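Local coordinates for phosphate-binding protein (Unidentified prokaryotic organism, PDB 3W9V) that binds inorganic phosphate as a secreted member of the PstS family of phosphate-transport proteins and forms a heterooligomer with human PON1, at residues V105-K110 with K228-G233; R98-N103 with V203-I208; A94-K99 with G193-L198. The protein carries 1 engineered substitution. All blocks are in the same frame, centred on the assembly; numbering follows the deposited sequence.

Overall arrangement
All three contacts lie in one lobe of the periplasmic-binding-protein fold, where the chain from 94 to 110 meets three later pieces in turn: helix 190-199 in contact 3, the approach to strand 207-208 in contact 2, and strand 231-237 in contact 1. The centre of contact 2 is about 10 Å from that of contact 3 and about 14 Å from that of contact 1. Contacts 2 and 3 share Arg98 and Lys99, and Arg207 NH1 reaches Ala197 O at 2.8 Å. Between contacts 1 and 3, Phe97 N lies 2.9 Å from Lys228 O, and Phe97 CZ packs against Val105 CG2 at 3.4 Å. Glycerol, probably from crystallisation, lies near Arg98 and Leu198.

Contact 1 of 3, residues V105-K110 with K228-G233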
loop_
_atom_site.group_PDB
_atom_site.type_symbol
_atom_site.label_atom_id
_atom_site.label_comp_id
_atom_site.label_asym_id
_atom_site.label_seq_id
_atom_site.Cartn_x
_atom_site.Cartn_y
_atom_site.Cartn_z
ATOM N N VAL A 105 16.605 14.299 -10.845
ATOM C CA VAL A 105 16.585 12.903 -11.243
ATOM C C VAL A 105 15.175 12.567 -11.691
ATOM O O VAL A 105 14.224 12.639 -10.910
ATOM C CB VAL A 105 17.037 11.976 -10.106
ATOM C CG1 VAL A 105 16.812 10.514 -10.483
ATOM C CG2 VAL A 105 18.499 12.236 -9.784
ATOM N N ASP A 106 15.046 12.236 -12.969
ATOM C CA ASP A 106 13.760 11.963 -13.581
ATOM C C ASP A 106 13.906 10.650 -14.327
ATOM O O ASP A 106 14.497 10.606 -15.406
ATOM C CB ASP A 106 13.408 13.097 -14.547
ATOM C CG ASP A 106 12.009 12.979 -15.118
ATOM O OD1 ASP A 106 11.321 11.971 -14.848
ATOM O OD2 ASP A 106 11.600 13.906 -15.856
ATOM N N LEU A 107 13.387 9.575 -13.743
ATOM C CA LEU A 107 13.520 8.253 -14.338
ATOM C C LEU A 107 12.475 8.012 -15.409
ATOM O O LEU A 107 11.285 8.215 -15.180
ATOM C CB LEU A 107 13.357 7.182 -13.259
ATOM C CG LEU A 107 14.390 7.184 -12.136
ATOM C CD1 LEU A 107 13.928 6.319 -10.977
ATOM C CD2 LEU A 107 15.734 6.701 -12.656
ATOM N N SER A 108 12.904 7.566 -16.584
ATOM C CA SER A 108 11.951 6.962 -17.493
ATOM C C SER A 108 11.556 5.632 -16.870
ATOM O O SER A 108 12.274 5.098 -16.020
ATOM C CB SER A 108 12.577 6.722 -18.862
ATOM O OG SER A 108 13.626 5.780 -18.770
ATOM N N VAL A 109 10.422 5.088 -17.278
ATOM C CA VAL A 109 10.039 3.774 -16.787
ATOM C C VAL A 109 11.094 2.728 -17.170
ATOM O O VAL A 109 11.432 1.862 -16.363
ATOM C CB VAL A 109 8.633 3.378 -17.272
ATOM C CG1 VAL A 109 8.320 1.933 -16.914
ATOM C CG2 VAL A 109 7.591 4.313 -16.663
ATOM N N LYS A 110 11.642 2.833 -18.378
ATOM C CA LYS A 110 12.691 1.910 -18.815
ATOM C C LYS A 110 13.922 1.976 -17.896
ATOM O O LYS A 110 14.497 0.947 -17.542
ATOM C CB LYS A 110 13.076 2.190 -20.272
ATOM C CG LYS A 110 14.211 1.320 -20.821
ATOM C CD LYS A 110 13.871 -0.161 -20.784
ATOM C CE LYS A 110 14.943 -0.992 -21.475
ATOM N NZ LYS A 110 14.713 -2.449 -21.266
ATOM N N LYS A 228 16.383 14.416 -4.384
ATOM C CA LYS A 228 16.241 13.452 -3.288
ATOM C C LYS A 228 15.160 12.394 -3.524
ATOM O O LYS A 228 15.255 11.271 -3.018
ATOM C CB LYS A 228 15.943 14.178 -1.973
ATOM C CG LYS A 228 17.073 15.072 -1.499
ATOM C CD LYS A 228 16.676 15.822 -0.236
ATOM C CE LYS A 228 17.786 16.754 0.232
ATOM N NZ LYS A 228 19.002 16.005 0.651
ATOM N N VAL A 229 14.122 12.768 -4.263
ATOM C CA VAL A 229 13.011 11.871 -4.558
ATOM C C VAL A 229 12.796 11.940 -6.060
ATOM O O VAL A 229 12.506 13.008 -6.600
ATOM C CB VAL A 229 11.728 12.273 -3.790
ATOM C CG1 VAL A 229 10.570 11.373 -4.178
ATOM C CG2 VAL A 229 11.958 12.201 -2.284
ATOM N N ALA A 230 12.975 10.817 -6.742
ATOM C CA ALA A 230 12.975 10.838 -8.199
ATOM C C ALA A 230 11.614 11.164 -8.795
ATOM O O ALA A 230 10.578 10.703 -8.316
ATOM C CB ALA A 230 13.476 9.510 -8.746
ATOM N N ARG A 231 11.617 11.960 -9.859
ATOM C CA ARG A 231 10.452 12.017 -10.720
ATOM C C ARG A 231 10.436 10.718 -11.519
ATOM O O ARG A 231 11.482 10.103 -11.735
ATOM C CB ARG A 231 10.517 13.226 -11.653
ATOM C CG ARG A 231 10.452 14.562 -10.931
ATOM C CD ARG A 231 10.803 15.715 -11.858
ATOM N NE ARG A 231 10.826 16.988 -11.142
ATOM C CZ ARG A 231 11.338 18.111 -11.634
ATOM N NH1 ARG A 231 11.876 18.123 -12.847
ATOM N NH2 ARG A 231 11.315 19.223 -10.911
ATOM N N VAL A 232 9.250 10.275 -11.914
ATOM C CA VAL A 232 9.130 9.089 -12.753
ATOM C C VAL A 232 8.181 9.395 -13.904
ATOM O O VAL A 232 7.131 10.000 -13.706
ATOM C CB VAL A 232 8.608 7.855 -11.969
ATOM C CG1 VAL A 232 8.559 6.632 -12.879
ATOM C CG2 VAL A 232 9.487 7.561 -10.762
ATOM N N GLY A 233 8.567 8.995 -15.112
ATOM C CA GLY A 233 7.715 9.181 -16.270
ATOM C C GLY A 233 8.350 9.912 -17.438
ATOM O O GLY A 233 7.677 10.173 -18.437
HETATM O O HOH W 1 12.190 16.450 -14.930
#
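Three backbone hydrogen bonds lace residues 105-107 to 231-233. Arg231 N donates to Val105 O at 2.9 Å, and Leu107 N reaches Arg231 O at 2.8 Å. Gly233 N then closes on Leu107 O, also at 2.8 Å. This bonding pattern, with Asp106 beside Arg231 and Leu107 beside Val232, identifies a short parallel pairing: strand 106-107 forms one border of a three-stranded mixed sheet and 231-237 its middle, within the binding-protein fold.

On one face, Asp106 and Arg231 cross at about a right angle. The aspartate has CG anti to its own nitrogen (chi1 -174°), which lays OD1 against Arg231 CB at 3.5 Å, while the extended arginine chain carries its guanidinium away. The charged ends stay 5.2 Å apart, measured from Asp106 OD2 to Arg231 NH1, and their planes stand 83° to each other. One water spans the gap, donating to OD2 and accepting from NH1 at the guanidinium edge.

On the side of Leu107 and Val232, Leu107 CD1 touches Ala230 CB at 3.9 Å; Val105 CG1, just before the strand, touches the same methyl, Ala230 CB, at 3.9 Å. Farther out, Gly244 N also binds Asp106 OD2, giving that oxygen a second partner, and Glu243 forms a long, weak ion pair with Arg231. Ser108 OG caps the following helix at Glu111 N.

Contact 2 of 3, residues R98-N103 with V203-I208; sequences RKAGAN and VAEGRI
Arg98 pairs its backbone with the chain entering strand 207-208: its N donates to Arg207 O at 2.8 Å, and its O accepts from Gly206 N at 2.7 Å, the latter bond less straight at N-H (141°). The Arg98 side chain, extended from CG to NE, then runs beside residues 203-205. NH1 donates to Val203 O at 3.0 Å; the oxygen lies near the guanidinium plane, although the nitrogen stands well above the plane of the carbonyl. A water on the guanidinium edge joins NH2 to the same oxygen.

Glu205 crosses this arginine at about a right angle, placing CG 3.7 Å above the centre of one guanidinium face. The carboxylate plane is turned 75° from the guanidinium plane, and with OE2 4.6 Å from Arg98 NH2 the attraction is one of charge alone. OE1 instead takes the Ala100 N-H, almost straight at 173°, from above the carboxylate plane. A water links OE1 to Lys99 NZ, which also binds Ser132 O. An alanine in place of Glu205 would probably leave Ala100 N without this acceptor and, with CG gone from over one face of the Arg98 guanidinium, let that group turn more easily.

Gly206 has backbone angles at which a CB would strike the preceding carbonyl. Beyond it, strand 207-208 joins strand 136-140 as an outer member of a three-stranded parallel sheet of the binding-protein fold, with Arg98 to Ala100 running alongside the residues that lead into it.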
loop_
_atom_site.group_PDB
_atom_site.type_symbol
_atom_site.label_atom_id
_atom_site.label_comp_id
_atom_site.label_asym_id
_atom_site.label_seq_id
_atom_site.Cartn_x
_atom_site.Cartn_y
_atom_site.Cartn_z
ATOM N N ARG A 98 19.749 8.513 -2.310
ATOM C CA ARG A 98 20.815 9.329 -1.742
ATOM C C ARG A 98 21.968 9.463 -2.728
ATOM O O ARG A 98 22.828 8.591 -2.814
ATOM C CB ARG A 98 21.313 8.739 -0.424
ATOM C CG ARG A 98 22.408 9.575 0.214
ATOM C CD ARG A 98 22.835 9.043 1.569
ATOM N NE ARG A 98 24.018 9.753 2.052
ATOM C CZ ARG A 98 25.206 9.190 2.253
ATOM N NH1 ARG A 98 25.380 7.894 2.043
ATOM N NH2 ARG A 98 26.222 9.927 2.682
ATOM N N LYS A 99 21.969 10.555 -3.483
ATOM C CA LYS A 99 23.003 10.797 -4.486
ATOM C C LYS A 99 23.012 12.282 -4.803
ATOM O O LYS A 99 22.054 12.809 -5.370
ATOM C CB LYS A 99 22.740 9.979 -5.756
ATOM C CG LYS A 99 23.863 10.038 -6.796
ATOM C CD LYS A 99 25.157 9.410 -6.297
ATOM C CE LYS A 99 26.244 9.484 -7.366
ATOM N NZ LYS A 99 27.553 8.977 -6.866
ATOM N N ALA A 100 24.095 12.957 -4.427
ATOM C CA ALA A 100 24.183 14.403 -4.579
ATOM C C ALA A 100 24.231 14.822 -6.043
ATOM O O ALA A 100 24.743 14.094 -6.891
ATOM C CB ALA A 100 25.396 14.945 -3.828
ATOM N N GLY A 101 23.685 15.999 -6.327
ATOM C CA GLY A 101 23.688 16.553 -7.669
ATOM C C GLY A 101 22.620 17.617 -7.824
ATOM O O GLY A 101 21.506 17.462 -7.323
ATOM N N ALA A 102 22.954 18.704 -8.515
ATOM C CA ALA A 102 22.010 19.801 -8.683
ATOM C C ALA A 102 20.875 19.444 -9.640
ATOM O O ALA A 102 19.775 19.987 -9.542
ATOM C CB ALA A 102 22.732 21.057 -9.158
ATOM N N ASN A 103 21.145 18.526 -10.563
ATOM C CA ASN A 103 20.167 18.138 -11.572
ATOM C C ASN A 103 19.011 17.325 -11.000
ATOM O O ASN A 103 19.188 16.536 -10.071
ATOM C CB ASN A 103 20.835 17.324 -12.686
ATOM C CG ASN A 103 21.730 18.166 -13.575
ATOM O OD1 ASN A 103 22.084 19.294 -13.237
ATOM N ND2 ASN A 103 22.103 17.613 -14.723
ATOM N N VAL A 203 27.942 4.915 5.027
ATOM C CA VAL A 203 28.278 4.252 3.775
ATOM C C VAL A 203 28.321 5.270 2.642
ATOM O O VAL A 203 27.852 6.399 2.787
ATOM C CB VAL A 203 27.274 3.127 3.427
ATOM C CG1 VAL A 203 27.252 2.075 4.527
ATOM C CG2 VAL A 203 25.881 3.700 3.200
ATOM N N ALA A 204 28.890 4.865 1.513
ATOM C CA ALA A 204 29.001 5.749 0.361
ATOM C C ALA A 204 27.626 6.067 -0.213
ATOM O O ALA A 204 26.689 5.274 -0.089
ATOM C CB ALA A 204 29.886 5.121 -0.705
ATOM N N GLU A 205 27.507 7.234 -0.835
ATOM C CA GLU A 205 26.275 7.606 -1.517
ATOM C C GLU A 205 25.969 6.630 -2.642
ATOM O O GLU A 205 26.854 5.918 -3.118
ATOM C CB GLU A 205 26.384 9.008 -2.115
ATOM C CG GLU A 205 26.379 10.144 -1.116
ATOM C CD GLU A 205 26.237 11.492 -1.793
ATOM O OE1 GLU A 205 26.247 11.534 -3.046
ATOM O OE2 GLU A 205 26.110 12.508 -1.075
ATOM N N GLY A 206 24.710 6.608 -3.065
ATOM C CA GLY A 206 24.319 5.829 -4.221
ATOM C C GLY A 206 23.069 4.997 -4.037
ATOM O O GLY A 206 22.566 4.433 -5.007
ATOM N N ARG A 207 22.563 4.923 -2.809
ATOM C CA ARG A 207 21.408 4.078 -2.533
ATOM C C ARG A 207 20.106 4.628 -3.103
ATOM O O ARG A 207 19.916 5.843 -3.208
ATOM C CB ARG A 207 21.275 3.792 -1.033
ATOM C CG ARG A 207 22.303 2.788 -0.552
ATOM C CD ARG A 207 22.276 2.575 0.950
ATOM N NE ARG A 207 23.220 1.522 1.315
ATOM C CZ ARG A 207 23.378 1.031 2.540
ATOM N NH1 ARG A 207 22.651 1.493 3.545
ATOM N NH2 ARG A 207 24.266 0.066 2.753
ATOM N N ILE A 208 19.215 3.707 -3.458
ATOM C CA ILE A 208 17.908 4.028 -4.013
ATOM C C ILE A 208 16.925 2.958 -3.537
ATOM O O ILE A 208 17.321 1.820 -3.275
ATOM C CB ILE A 208 17.963 4.094 -5.567
ATOM C CG1 ILE A 208 16.654 4.630 -6.152
ATOM C CG2 ILE A 208 18.307 2.734 -6.167
ATOM C CD1 ILE A 208 16.793 5.105 -7.587
HETATM O O HOH W 2 23.892 5.660 -0.189
HETATM O O HOH W 3 28.900 9.252 3.663
HETATM O O HOH W 4 27.390 6.353 -6.220
HETATM O O HOH W 5 27.991 10.829 -4.728
#

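Contact 3 of 3, residues A94-K99 with G193-L198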
loop_
_atom_site.group_PDB
_atom_site.type_symbol
_atom_site.label_atom_id
_atom_site.label_comp_id
_atom_site.label_asym_id
_atom_site.label_seq_id
_atom_site.Cartn_x
_atom_site.Cartn_y
_atom_site.Cartn_z
ATOM N N ALA A 94 6.861 6.045 -3.974
ATOM C CA ALA A 94 7.954 6.985 -4.220
ATOM C C ALA A 94 9.291 6.280 -4.399
ATOM O O ALA A 94 9.471 5.148 -3.951
ATOM C CB ALA A 94 8.041 7.989 -3.085
ATOM N N ILE A 95 10.225 6.971 -5.049
ATOM C CA ILE A 95 11.558 6.439 -5.303
ATOM C C ILE A 95 12.604 7.408 -4.728
ATOM O O ILE A 95 13.223 8.187 -5.459
ATOM C CB ILE A 95 11.793 6.219 -6.822
ATOM C CG1 ILE A 95 10.651 5.404 -7.448
ATOM C CG2 ILE A 95 13.133 5.554 -7.077
ATOM C CD1 ILE A 95 10.561 3.956 -6.992
ATOM N N PRO A 96 12.784 7.390 -3.400
ATOM C CA PRO A 96 13.800 8.243 -2.780
ATOM C C PRO A 96 15.186 7.644 -2.989
ATOM O O PRO A 96 15.331 6.424 -3.149
ATOM C CB PRO A 96 13.418 8.211 -1.298
ATOM C CG PRO A 96 12.794 6.864 -1.118
ATOM C CD PRO A 96 12.049 6.589 -2.405
ATOM N N PHE A 97 16.199 8.502 -2.981
ATOM C CA PHE A 97 17.562 8.065 -3.233
ATOM C C PHE A 97 18.541 9.010 -2.552
ATOM O O PHE A 97 18.212 10.167 -2.263
ATOM C CB PHE A 97 17.843 8.018 -4.744
ATOM C CG PHE A 97 17.730 9.355 -5.412
ATOM C CD1 PHE A 97 18.831 10.192 -5.505
ATOM C CD2 PHE A 97 16.518 9.790 -5.924
ATOM C CE1 PHE A 97 18.724 11.438 -6.089
ATOM C CE2 PHE A 97 16.409 11.040 -6.516
ATOM C CZ PHE A 97 17.517 11.861 -6.593
ATOM N N ARG A 98 19.749 8.513 -2.310
ATOM C CA ARG A 98 20.815 9.329 -1.742
ATOM C C ARG A 98 21.968 9.463 -2.728
ATOM O O ARG A 98 22.828 8.591 -2.814
ATOM C CB ARG A 98 21.313 8.739 -0.424
ATOM C CG ARG A 98 22.408 9.575 0.214
ATOM C CD ARG A 98 22.835 9.043 1.569
ATOM N NE ARG A 98 24.018 9.753 2.052
ATOM C CZ ARG A 98 25.206 9.190 2.253
ATOM N NH1 ARG A 98 25.380 7.894 2.043
ATOM N NH2 ARG A 98 26.222 9.927 2.682
ATOM N N LYS A 99 21.969 10.555 -3.483
ATOM C CA LYS A 99 23.003 10.797 -4.486
ATOM C C LYS A 99 23.012 12.282 -4.803
ATOM O O LYS A 99 22.054 12.809 -5.370
ATOM C CB LYS A 99 22.740 9.979 -5.756
ATOM C CG LYS A 99 23.863 10.038 -6.796
ATOM C CD LYS A 99 25.157 9.410 -6.297
ATOM C CE LYS A 99 26.244 9.484 -7.366
ATOM N NZ LYS A 99 27.553 8.977 -6.866
ATOM N N GLY A 193 12.997 1.027 8.557
ATOM C CA GLY A 193 14.294 0.387 8.422
ATOM C C GLY A 193 14.921 0.644 7.063
ATOM O O GLY A 193 16.126 0.887 6.963
ATOM N N VAL A 194 14.107 0.607 6.013
ATOM C CA VAL A 194 14.606 0.923 4.687
ATOM C C VAL A 194 15.059 2.384 4.597
ATOM O O VAL A 194 16.132 2.661 4.067
ATOM C CB VAL A 194 13.591 0.564 3.593
ATOM C CG1 VAL A 194 14.010 1.167 2.266
ATOM C CG2 VAL A 194 13.483 -0.949 3.464
ATOM N N MET A 195 14.276 3.315 5.135
ATOM C CA MET A 195 14.695 4.716 5.099
ATOM C C MET A 195 15.967 4.964 5.909
ATOM O O MET A 195 16.809 5.773 5.516
ATOM C CB MET A 195 13.577 5.661 5.544
ATOM C CG MET A 195 12.456 5.819 4.519
ATOM S SD MET A 195 12.999 6.282 2.853
ATOM C CE MET A 195 13.698 7.906 3.141
ATOM N N ALA A 196 16.118 4.261 7.029
ATOM C CA ALA A 196 17.333 4.396 7.832
ATOM C C ALA A 196 18.557 3.920 7.042
ATOM O O ALA A 196 19.626 4.539 7.095
ATOM C CB ALA A 196 17.200 3.632 9.145
ATOM N N ALA A 197 18.396 2.833 6.294
ATOM C CA ALA A 197 19.471 2.342 5.441
ATOM C C ALA A 197 19.759 3.325 4.309
ATOM O O ALA A 197 20.918 3.605 3.997
ATOM C CB ALA A 197 19.125 0.970 4.880
ATOM N N LEU A 198 18.703 3.858 3.699
ATOM C CA LEU A 198 18.863 4.813 2.614
ATOM C C LEU A 198 19.635 6.044 3.085
ATOM O O LEU A 198 20.499 6.564 2.371
ATOM C CB LEU A 198 17.497 5.241 2.085
ATOM C CG LEU A 198 17.539 6.079 0.808
ATOM C CD1 LEU A 198 17.857 5.204 -0.395
ATOM C CD2 LEU A 198 16.239 6.824 0.603
HETATM O O HOH W 6 23.166 5.720 2.488
#
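Leu198 and Pro96 meet at about a right angle, the leucine reaching from helix 190-199 to the proline ring. Its CG stands opposite the backbone N (chi1 -171°), and the two methyls divide the work: CD2 rests on Pro96 CB at 3.7 Å, while CD1 lies 4.0 Å from Phe97 CA, against the backbone that follows. Met195, one turn earlier, also crosses the proline nearly perpendicularly. Its chain bends at both chi2 and chi3, bringing SD to 4.0 Å from Pro96 CG.

The helix thus packs through Met195 and Leu198, three residues apart, across the extended connection between strands 83-92 and 106-107, within one lobe of the binding-protein fold. The same helix also lies on the parallel sheet, where Val194 meets Val138 of strand 136-140, and Leu198 touches Arg207 of the adjoining strand 207-208.

Arg98 passes Leu198 differently, with its aliphatic stem alongside a backbone oxygen. Its CD lies 3.5 Å from Leu198 O, before the guanidinium continues away from the helix, where NH1 donates to Val203 O. A water lies 3.1 Å from Arg98 NH1, whose N-H it accepts, and 2.8 Å from Leu198 O. The first side-chain bond of Phe97 points away from the helix; its ring meets Trp123 with the planes at about 50° and touches Ile208.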